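Local coordinates for periplasmic sensor hybrid histidine kinase (Anaeromyxobacter dehalogenans, PDB 4K0D), which probably acts as a membrane-bound sensor kinase that autophosphorylates on a histidine with ATP, this chain being its zinc-binding, all-helical periplasmic sensor domain, at residues Ala22-Val33 / Ala55-Phe66; Ala9-Arg19 / Gln134-Ile145. One frame throughout, in Å; residues are numbered along the deposited sequence.

How the contacts relate
Contact 1 lies near the middle of the helical bundle, its centre about 5 Å from that of the chain, where helix 16-42 packs on helix 46-68. Contact 2 sits about 23 Å from it, centre to centre, at the end of the bundle that holds both chain termini, and joins helix 7-13 and the start of helix 16-42 to the last helix, 117-145. The two share helix 16-42, and along the chain contact 1 is nested within the span closed by contact 2. Both reach the second subunit: H32 of contact 1 and D10 and E14 of contact 2 are halves of equivalent intersubunit zinc sites, so zinc ties the two copies together.

Contact 1: Ala22-Val33 / Ala55-Phe66; sequences AAASLESAVLHV and ALRRLEGAAARF. With ZN (zinc ion), chain C.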
loop_
_atom_site.group_PDB
_atom_site.type_symbol
_atom_site.label_atom_id
_atom_site.label_comp_id
_atom_site.label_asym_id
_atom_site.label_seq_id
_atom_site.Cartn_x
_atom_site.Cartn_y
_atom_site.Cartn_z
ATOM N N ALA B 22 -0.802 -3.033 4.925
ATOM C CA ALA B 22 -1.531 -3.061 6.170
ATOM C C ALA B 22 -2.060 -1.660 6.560
ATOM O O ALA B 22 -3.091 -1.522 7.202
ATOM C CB ALA B 22 -0.642 -3.635 7.284
ATOM N N ALA B 23 -1.338 -0.630 6.146
ATOM C CA ALA B 23 -1.749 0.728 6.304
ATOM C C ALA B 23 -2.966 1.032 5.397
ATOM O O ALA B 23 -3.979 1.580 5.870
ATOM C CB ALA B 23 -0.593 1.673 5.978
ATOM N N ALA B 24 -2.871 0.676 4.116
ATOM C CA ALA B 24 -4.000 0.913 3.204
ATOM C C ALA B 24 -5.214 0.151 3.677
ATOM O O ALA B 24 -6.354 0.641 3.610
ATOM C CB ALA B 24 -3.658 0.509 1.783
ATOM N N SER B 25 -4.983 -1.064 4.139
ATOM C CA SER B 25 -6.074 -1.931 4.534
ATOM C C SER B 25 -6.808 -1.401 5.759
ATOM O O SER B 25 -8.028 -1.554 5.859
ATOM C CB SER B 25 -5.541 -3.311 4.858
ATOM O OG SER B 25 -5.982 -4.192 3.859
ATOM N N LEU B 26 -6.074 -0.763 6.672
ATOM C CA LEU B 26 -6.692 -0.184 7.841
ATOM C C LEU B 26 -7.480 1.074 7.402
ATOM O O LEU B 26 -8.635 1.248 7.769
ATOM C CB LEU B 26 -5.636 0.167 8.883
ATOM C CG LEU B 26 -6.090 0.940 10.144
ATOM C CD1 LEU B 26 -7.257 0.214 10.966
ATOM C CD2 LEU B 26 -4.881 1.100 11.084
ATOM N N GLU B 27 -6.835 1.927 6.609
ATOM C CA GLU B 27 -7.520 3.036 5.923
ATOM C C GLU B 27 -8.886 2.563 5.362
ATOM O O GLU B 27 -9.920 3.156 5.650
ATOM C CB GLU B 27 -6.624 3.663 4.818
ATOM C CG GLU B 27 -5.557 4.678 5.354
ATOM C CD GLU B 27 -4.350 4.996 4.406
ATOM O OE1 GLU B 27 -4.373 4.643 3.208
ATOM O OE2 GLU B 27 -3.348 5.602 4.889
ATOM N N SER B 28 -8.875 1.509 4.561
ATOM C CA SER B 28 -10.110 0.920 3.966
ATOM C C SER B 28 -11.143 0.376 5.018
ATOM O O SER B 28 -12.377 0.640 4.929
ATOM C CB SER B 28 -9.690 -0.148 2.974
ATOM O OG SER B 28 -10.659 -0.402 1.991
ATOM N N ALA B 29 -10.669 -0.272 6.069
ATOM C CA ALA B 29 -11.582 -0.845 7.079
ATOM C C ALA B 29 -12.305 0.323 7.771
ATOM O O ALA B 29 -13.447 0.242 8.207
ATOM C CB ALA B 29 -10.773 -1.704 8.107
ATOM N N VAL B 30 -11.608 1.429 7.922
ATOM C CA VAL B 30 -12.163 2.552 8.609
ATOM C C VAL B 30 -13.230 3.178 7.723
ATOM O O VAL B 30 -14.351 3.427 8.194
ATOM C CB VAL B 30 -11.066 3.596 9.002
ATOM C CG1 VAL B 30 -11.672 4.916 9.396
ATOM C CG2 VAL B 30 -10.270 3.056 10.116
ATOM N N LEU B 31 -12.916 3.367 6.438
ATOM C CA LEU B 31 -13.925 3.851 5.500
ATOM C C LEU B 31 -15.121 2.943 5.536
ATOM O O LEU B 31 -16.249 3.402 5.527
ATOM C CB LEU B 31 -13.414 3.858 4.075
ATOM C CG LEU B 31 -12.502 5.057 3.809
ATOM C CD1 LEU B 31 -11.729 4.944 2.518
ATOM C CD2 LEU B 31 -13.328 6.336 3.796
ATOM N N HIS B 32 -14.861 1.647 5.549
ATOM C CA HIS B 32 -15.899 0.657 5.337
ATOM C C HIS B 32 -16.822 0.681 6.560
ATOM O O HIS B 32 -18.024 0.580 6.419
ATOM C CB HIS B 32 -15.357 -0.744 5.012
ATOM C CG HIS B 32 -16.440 -1.743 4.663
ATOM N ND1 HIS B 32 -17.028 -1.799 3.433
ATOM C CD2 HIS B 32 -17.044 -2.699 5.413
ATOM C CE1 HIS B 32 -17.986 -2.716 3.421
ATOM N NE2 HIS B 32 -18.010 -3.291 4.611
ATOM N N VAL B 33 -16.281 0.872 7.752
ATOM C CA VAL B 33 -17.149 0.984 8.914
ATOM C C VAL B 33 -18.017 2.259 8.767
ATOM O O VAL B 33 -19.170 2.256 9.115
ATOM C CB VAL B 33 -16.377 1.051 10.242
ATOM C CG1 VAL B 33 -17.282 1.585 11.320
ATOM C CG2 VAL B 33 -15.751 -0.388 10.671
ATOM N N ALA B 55 -18.203 -5.196 9.168
ATOM C CA ALA B 55 -17.186 -4.148 8.976
ATOM C C ALA B 55 -16.420 -3.957 10.242
ATOM O O ALA B 55 -15.247 -3.686 10.225
ATOM C CB ALA B 55 -17.842 -2.783 8.540
ATOM N N LEU B 56 -17.075 -4.138 11.367
ATOM C CA LEU B 56 -16.412 -3.914 12.625
ATOM C C LEU B 56 -15.343 -5.002 12.851
ATOM O O LEU B 56 -14.265 -4.706 13.293
ATOM C CB LEU B 56 -17.431 -3.943 13.765
ATOM C CG LEU B 56 -18.399 -2.753 13.872
ATOM C CD1 LEU B 56 -19.427 -3.008 14.968
ATOM C CD2 LEU B 56 -17.646 -1.424 14.105
ATOM N N ARG B 57 -15.679 -6.255 12.583
ATOM C CA ARG B 57 -14.723 -7.370 12.706
ATOM C C ARG B 57 -13.553 -7.201 11.746
ATOM O O ARG B 57 -12.405 -7.461 12.113
ATOM C CB ARG B 57 -15.408 -8.733 12.446
ATOM C CG ARG B 57 -16.499 -9.058 13.494
ATOM N N ARG B 58 -13.845 -6.760 10.534
ATOM C CA ARG B 58 -12.807 -6.417 9.601
ATOM C C ARG B 58 -11.861 -5.301 10.127
ATOM O O ARG B 58 -10.649 -5.401 10.003
ATOM C CB ARG B 58 -13.436 -6.013 8.311
ATOM C CG ARG B 58 -12.446 -5.503 7.344
ATOM C CD ARG B 58 -13.162 -5.207 6.046
ATOM N NE ARG B 58 -12.350 -4.404 5.159
ATOM C CZ ARG B 58 -12.799 -3.813 4.059
ATOM N NH1 ARG B 58 -14.057 -3.976 3.684
ATOM N NH2 ARG B 58 -11.979 -3.048 3.338
ATOM N N LEU B 59 -12.411 -4.259 10.731
ATOM C CA LEU B 59 -11.584 -3.217 11.276
ATOM C C LEU B 59 -10.740 -3.764 12.408
ATOM O O LEU B 59 -9.579 -3.421 12.520
ATOM C CB LEU B 59 -12.410 -2.050 11.783
ATOM C CG LEU B 59 -11.653 -0.922 12.461
ATOM C CD1 LEU B 59 -10.537 -0.317 11.581
ATOM C CD2 LEU B 59 -12.678 0.169 12.880
ATOM N N GLU B 60 -11.302 -4.567 13.287
ATOM C CA GLU B 60 -10.457 -5.084 14.354
ATOM C C GLU B 60 -9.270 -5.915 13.758
ATOM O O GLU B 60 -8.148 -5.825 14.238
ATOM C CB GLU B 60 -11.281 -5.942 15.324
ATOM C CG GLU B 60 -12.169 -5.154 16.207
ATOM C CD GLU B 60 -13.540 -5.854 16.515
ATOM O OE1 GLU B 60 -13.742 -7.037 16.206
ATOM O OE2 GLU B 60 -14.437 -5.181 17.056
ATOM N N GLY B 61 -9.528 -6.681 12.706
ATOM C CA GLY B 61 -8.478 -7.477 12.044
ATOM C C GLY B 61 -7.445 -6.592 11.363
ATOM O O GLY B 61 -6.259 -6.852 11.441
ATOM N N ALA B 62 -7.872 -5.538 10.683
ATOM C CA ALA B 62 -6.923 -4.638 10.021
ATOM C C ALA B 62 -6.060 -3.916 11.046
ATOM O O ALA B 62 -4.874 -3.627 10.797
ATOM C CB ALA B 62 -7.645 -3.606 9.169
ATOM N N ALA B 63 -6.648 -3.552 12.175
ATOM C CA ALA B 63 -5.856 -2.856 13.165
ATOM C C ALA B 63 -4.803 -3.801 13.688
ATOM O O ALA B 63 -3.638 -3.394 13.862
ATOM C CB ALA B 63 -6.730 -2.334 14.308
ATOM N N ALA B 64 -5.183 -5.071 13.877
ATOM C CA ALA B 64 -4.278 -6.042 14.470
ATOM C C ALA B 64 -3.132 -6.301 13.499
ATOM O O ALA B 64 -1.970 -6.276 13.919
ATOM C CB ALA B 64 -5.013 -7.334 14.871
ATOM N N ARG B 65 -3.412 -6.453 12.197
ATOM C CA ARG B 65 -2.312 -6.621 11.228
ATOM C C ARG B 65 -1.388 -5.423 11.227
ATOM O O ARG B 65 -0.189 -5.567 11.097
ATOM C CB ARG B 65 -2.828 -6.834 9.817
ATOM C CG ARG B 65 -3.578 -8.169 9.642
ATOM C CD ARG B 65 -4.342 -8.178 8.310
ATOM N NE ARG B 65 -3.507 -7.808 7.140
ATOM C CZ ARG B 65 -3.777 -6.797 6.307
ATOM N NH1 ARG B 65 -4.860 -6.066 6.520
ATOM N NH2 ARG B 65 -2.983 -6.533 5.248
ATOM N N PHE B 66 -1.942 -4.226 11.332
ATOM C CA PHE B 66 -1.121 -3.048 11.293
ATOM C C PHE B 66 -0.287 -2.885 12.543
ATOM O O PHE B 66 0.864 -2.488 12.459
ATOM C CB PHE B 66 -1.984 -1.819 11.131
ATOM C CG PHE B 66 -1.209 -0.537 11.086
ATOM C CD1 PHE B 66 -0.534 -0.180 9.938
ATOM C CD2 PHE B 66 -1.234 0.343 12.163
ATOM C CE1 PHE B 66 0.138 1.043 9.879
ATOM C CE2 PHE B 66 -0.591 1.547 12.117
ATOM C CZ PHE B 66 0.106 1.896 10.987
HETATM ZN ZN ZN C . -16.471 -0.762 1.768
HETATM O O HOH W 1 -4.143 -3.714 8.198
HETATM O O HOH W 2 -9.477 -3.729 4.993
HETATM O O HOH W 3 -14.189 -2.505 7.769
#
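The side chain of L59 packs as a knob among L26, A29, V30 and V33 of helix 22-33, and can be followed outward. Its CB lies 3.9 Å from V33 CG2 and also faces A29 CB. With CG anti to the backbone N (chi1 176°), the branch splits along helix 22-33: CD2 turns to V33 CG2, while CD1 meets V30 CG2 at 3.7 Å and presses on L26 CD1 at 3.4 Å, tighter than usual for two carbons. L26 answers as the reciprocal knob among L59, A62, A63 and F66, its CD2 lying 3.9 Å from F66 CD2. Between these larger groups, A29 CB and A62 CB meet at 3.8 Å, which lets the axes approach to 8.6 Å.

The polar side is bridged by water. One water donates to both A22 O and A62 O, another to A29 O and A55 O, and a third donates to S25 O while accepting from R58 NE, in the guanidinium plane. The extended R58 chain carries NH1 over one face of the H32 ring, 3.4 Å above its plane, with the two planes 28° apart; its NH2 forms a salt bridge with E14 of the second subunit. H32 ND1 binds zinc at 2.0 Å, and D10 and E14 of the second subunit bind the same ion. Beyond L26, side chains of I82 and L127 close the bundle core. This is the reciprocal knobs-into-holes packing of an antiparallel helical pair in a helical-bundle sensor domain, with an intersubunit zinc site at its border.

Contact 2: Ala9-Arg19 / Gln134-Ile145; sequences ADAQLELIGPR and QQAHDAGASHTI. With ZN (zinc ion), chain I; ZN (zinc ion), chain K; ZN (zinc ion), chain J.
D138 OD1 is gripped from two helices: Q134 NE2 donates to it at 2.8 Å from one turn earlier, and R19 NH2 reaches it at 2.9 Å in a salt bridge. The setting is the end of the helical-bundle sensor domain that carries both chain termini, where a type I turn from L13 to I16 leads from helix 7-13 into helix 16-42. R19 NH2 also makes a weak bond to D138 OD2, which lies at the guanidinium edge and takes a further bond from a water shared with R19 NE and I16 O.

Q134 bends at chi2 (63°), bringing NE2 over one face of the R19 guanidinium, 3.0 Å above its plane; the opposite face looks onto L15 O. An alanine in place of Q134 is likely to leave D138 OD1 without its amide donor and that guanidinium face without its cover. R19 NH1 bonds to P70 O, and Q134 OE1 accepts from S72 N.

Farther along, I145 and L13 reach toward each other tip to tip, I145 CD1 meeting L13 CG at 3.9 Å, with A9 CB against I145 CG2. Three zinc ions surround the contact: D10 and E14 share one with H32 of the second subunit, H143 shares another with E121 of that subunit, and H137 ND1 and E74 bind the third. Across the ring from ND1, H137 NE2 donates to a water in the ring plane at 2.7 Å.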
loop_
_atom_site.group_PDB
_atom_site.type_symbol
_atom_site.label_atom_id
_atom_site.label_comp_id
_atom_site.label_asym_id
_atom_site.label_seq_id
_atom_site.Cartn_x
_atom_site.Cartn_y
_atom_site.Cartn_z
ATOM N N ALA B 9 19.570 -7.244 4.908
ATOM C CA ALA B 9 19.099 -6.057 4.203
ATOM C C ALA B 9 17.860 -6.406 3.390
ATOM O O ALA B 9 17.028 -5.570 3.196
ATOM C CB ALA B 9 20.182 -5.505 3.296
ATOM N N ASP B 10 17.776 -7.638 2.894
ATOM C CA ASP B 10 16.599 -8.045 2.176
ATOM C C ASP B 10 15.449 -8.084 3.150
ATOM O O ASP B 10 14.347 -7.714 2.819
ATOM C CB ASP B 10 16.724 -9.409 1.551
ATOM C CG ASP B 10 15.590 -9.685 0.610
ATOM O OD1 ASP B 10 15.039 -8.700 0.087
ATOM O OD2 ASP B 10 15.197 -10.851 0.431
ATOM N N ALA B 11 15.725 -8.529 4.362
ATOM C CA ALA B 11 14.686 -8.740 5.329
ATOM C C ALA B 11 14.102 -7.377 5.719
ATOM O O ALA B 11 12.868 -7.165 5.881
ATOM C CB ALA B 11 15.297 -9.456 6.510
ATOM N N GLN B 12 15.000 -6.426 5.884
ATOM C CA GLN B 12 14.579 -5.077 6.148
ATOM C C GLN B 12 13.707 -4.548 4.977
ATOM O O GLN B 12 12.580 -4.064 5.217
ATOM C CB GLN B 12 15.805 -4.173 6.438
ATOM C CG GLN B 12 15.442 -2.875 7.096
ATOM C CD GLN B 12 16.617 -1.900 7.179
ATOM O OE1 GLN B 12 17.784 -2.301 7.230
ATOM N NE2 GLN B 12 16.301 -0.610 7.159
ATOM N N LEU B 13 14.200 -4.623 3.738
ATOM C CA LEU B 13 13.506 -4.036 2.600
ATOM C C LEU B 13 12.185 -4.738 2.294
ATOM O O LEU B 13 11.264 -4.130 1.719
ATOM C CB LEU B 13 14.388 -4.064 1.370
ATOM C CG LEU B 13 15.541 -3.058 1.399
ATOM C CD1 LEU B 13 16.200 -2.943 0.067
ATOM C CD2 LEU B 13 15.031 -1.681 1.823
ATOM N N GLU B 14 12.079 -6.016 2.668
ATOM C CA GLU B 14 10.886 -6.813 2.309
ATOM C C GLU B 14 9.714 -6.481 3.219
ATOM O O GLU B 14 8.602 -6.960 3.031
ATOM C CB GLU B 14 11.196 -8.345 2.362
ATOM C CG GLU B 14 12.119 -8.857 1.241
ATOM C CD GLU B 14 11.483 -8.835 -0.154
ATOM O OE1 GLU B 14 10.261 -8.720 -0.269
ATOM O OE2 GLU B 14 12.207 -8.903 -1.158
ATOM N N LEU B 15 9.971 -5.703 4.252
ATOM C CA LEU B 15 8.906 -5.206 5.075
ATOM C C LEU B 15 8.109 -4.077 4.399
ATOM O O LEU B 15 6.984 -3.792 4.782
ATOM C CB LEU B 15 9.436 -4.734 6.414
ATOM C CG LEU B 15 9.919 -5.817 7.373
ATOM C CD1 LEU B 15 10.676 -5.149 8.491
ATOM C CD2 LEU B 15 8.758 -6.588 7.928
ATOM N N ILE B 16 8.672 -3.442 3.390
ATOM C CA ILE B 16 7.998 -2.284 2.786
ATOM C C ILE B 16 6.601 -2.622 2.324
ATOM O O ILE B 16 5.659 -1.973 2.695
ATOM C CB ILE B 16 8.807 -1.735 1.609
ATOM C CG1 ILE B 16 9.963 -0.890 2.171
ATOM C CG2 ILE B 16 7.882 -0.964 0.607
ATOM C CD1 ILE B 16 11.126 -0.632 1.206
ATOM N N GLY B 17 6.470 -3.671 1.539
ATOM C CA GLY B 17 5.220 -3.986 0.890
ATOM C C GLY B 17 4.118 -4.306 1.876
ATOM O O GLY B 17 3.060 -3.727 1.828
ATOM N N PRO B 18 4.357 -5.256 2.768
ATOM C CA PRO B 18 3.344 -5.642 3.758
ATOM C C PRO B 18 2.944 -4.502 4.657
ATOM O O PRO B 18 1.754 -4.387 5.015
ATOM C CB PRO B 18 4.049 -6.702 4.579
ATOM C CG PRO B 18 5.089 -7.253 3.643
ATOM C CD PRO B 18 5.489 -6.197 2.712
ATOM N N ARG B 19 3.897 -3.657 5.022
ATOM C CA ARG B 19 3.575 -2.555 5.915
ATOM C C ARG B 19 2.680 -1.590 5.178
ATOM O O ARG B 19 1.670 -1.087 5.720
ATOM C CB ARG B 19 4.838 -1.863 6.399
ATOM C CG ARG B 19 4.601 -0.696 7.357
ATOM C CD ARG B 19 5.899 -0.209 8.030
ATOM N NE ARG B 19 7.021 -0.127 7.078
ATOM C CZ ARG B 19 8.226 -0.703 7.250
ATOM N NH1 ARG B 19 8.519 -1.425 8.341
ATOM N NH2 ARG B 19 9.163 -0.547 6.320
ATOM N N GLN B 134 6.582 7.104 6.588
ATOM C CA GLN B 134 7.196 5.759 6.466
ATOM C C GLN B 134 7.761 5.565 5.078
ATOM O O GLN B 134 8.824 4.945 4.879
ATOM C CB GLN B 134 6.121 4.687 6.728
ATOM C CG GLN B 134 6.685 3.239 6.797
ATOM C CD GLN B 134 7.660 3.007 7.935
ATOM O OE1 GLN B 134 7.360 3.262 9.105
ATOM N NE2 GLN B 134 8.839 2.459 7.595
ATOM N N GLN B 135 7.062 6.105 4.100
ATOM C CA GLN B 135 7.540 6.053 2.746
ATOM C C GLN B 135 8.893 6.796 2.603
ATOM O O GLN B 135 9.870 6.280 2.015
ATOM C CB GLN B 135 6.496 6.688 1.845
ATOM C CG GLN B 135 7.007 6.837 0.458
ATOM C CD GLN B 135 5.967 7.265 -0.520
ATOM O OE1 GLN B 135 5.138 6.459 -0.998
ATOM N NE2 GLN B 135 5.999 8.550 -0.854
ATOM N N ALA B 136 8.975 7.981 3.198
ATOM C CA ALA B 136 10.209 8.768 3.108
ATOM C C ALA B 136 11.285 7.991 3.800
ATOM O O ALA B 136 12.409 7.898 3.293
ATOM C CB ALA B 136 10.018 10.132 3.731
ATOM N N HIS B 137 10.965 7.353 4.921
ATOM C CA HIS B 137 11.988 6.590 5.619
ATOM C C HIS B 137 12.411 5.346 4.821
ATOM O O HIS B 137 13.580 5.072 4.702
ATOM C CB HIS B 137 11.545 6.235 7.027
ATOM C CG HIS B 137 12.390 5.181 7.689
ATOM N ND1 HIS B 137 13.239 5.449 8.743
ATOM C CD2 HIS B 137 12.457 3.844 7.493
ATOM C CE1 HIS B 137 13.804 4.329 9.155
ATOM N NE2 HIS B 137 13.347 3.338 8.412
ATOM N N ASP B 138 11.471 4.634 4.228
ATOM C CA ASP B 138 11.810 3.483 3.426
ATOM C C ASP B 138 12.598 3.863 2.186
ATOM O O ASP B 138 13.480 3.118 1.761
ATOM C CB ASP B 138 10.582 2.734 2.967
ATOM C CG ASP B 138 9.799 2.117 4.124
ATOM O OD1 ASP B 138 10.318 1.929 5.251
ATOM O OD2 ASP B 138 8.638 1.824 3.870
ATOM N N ALA B 139 12.287 4.998 1.593
ATOM C CA ALA B 139 13.018 5.428 0.417
ATOM C C ALA B 139 14.513 5.736 0.781
ATOM O O ALA B 139 15.450 5.391 0.040
ATOM C CB ALA B 139 12.343 6.654 -0.184
ATOM N N GLY B 140 14.731 6.343 1.940
ATOM C CA GLY B 140 16.090 6.627 2.399
ATOM C C GLY B 140 16.823 5.337 2.786
ATOM O O GLY B 140 18.034 5.212 2.587
ATOM N N ALA B 141 16.123 4.356 3.349
ATOM C CA ALA B 141 16.824 3.152 3.769
ATOM C C ALA B 141 17.190 2.341 2.532
ATOM O O ALA B 141 18.283 1.826 2.412
ATOM C CB ALA B 141 15.981 2.348 4.714
ATOM N N SER B 142 16.259 2.219 1.604
ATOM C CA SER B 142 16.548 1.556 0.347
ATOM C C SER B 142 17.737 2.172 -0.350
ATOM O O SER B 142 18.627 1.460 -0.832
ATOM C CB SER B 142 15.364 1.669 -0.569
ATOM O OG SER B 142 14.329 0.991 0.061
ATOM N N HIS B 143 17.734 3.494 -0.441
ATOM C CA HIS B 143 18.797 4.158 -1.150
ATOM C C HIS B 143 20.131 3.781 -0.553
ATOM O O HIS B 143 21.076 3.461 -1.278
ATOM C CB HIS B 143 18.657 5.666 -1.116
ATOM C CG HIS B 143 19.710 6.348 -1.924
ATOM N ND1 HIS B 143 19.608 6.502 -3.287
ATOM C CD2 HIS B 143 20.920 6.852 -1.572
ATOM C CE1 HIS B 143 20.694 7.114 -3.743
ATOM N NE2 HIS B 143 21.496 7.339 -2.720
ATOM N N THR B 144 20.199 3.838 0.773
ATOM C CA THR B 144 21.434 3.635 1.500
ATOM C C THR B 144 21.847 2.199 1.309
ATOM O O THR B 144 23.002 1.885 1.063
ATOM C CB THR B 144 21.211 3.891 2.986
ATOM O OG1 THR B 144 21.078 5.299 3.204
ATOM C CG2 THR B 144 22.366 3.356 3.817
ATOM N N ILE B 145 20.875 1.297 1.397
ATOM C CA ILE B 145 21.213 -0.096 1.225
ATOM C C ILE B 145 21.758 -0.356 -0.166
ATOM O O ILE B 145 22.644 -1.177 -0.329
ATOM C CB ILE B 145 20.022 -1.037 1.506
ATOM C CG1 ILE B 145 19.911 -1.249 3.013
ATOM C CG2 ILE B 145 20.254 -2.384 0.817
ATOM C CD1 ILE B 145 18.547 -1.725 3.415
HETATM ZN ZN ZN I . 13.997 -8.275 -1.551
HETATM ZN ZN ZN K . 13.631 7.415 9.363
HETATM ZN ZN ZN J . 17.665 6.795 -4.277
HETATM O O HOH W 4 14.388 0.864 8.656
HETATM O O HOH W 5 6.133 0.661 4.255
#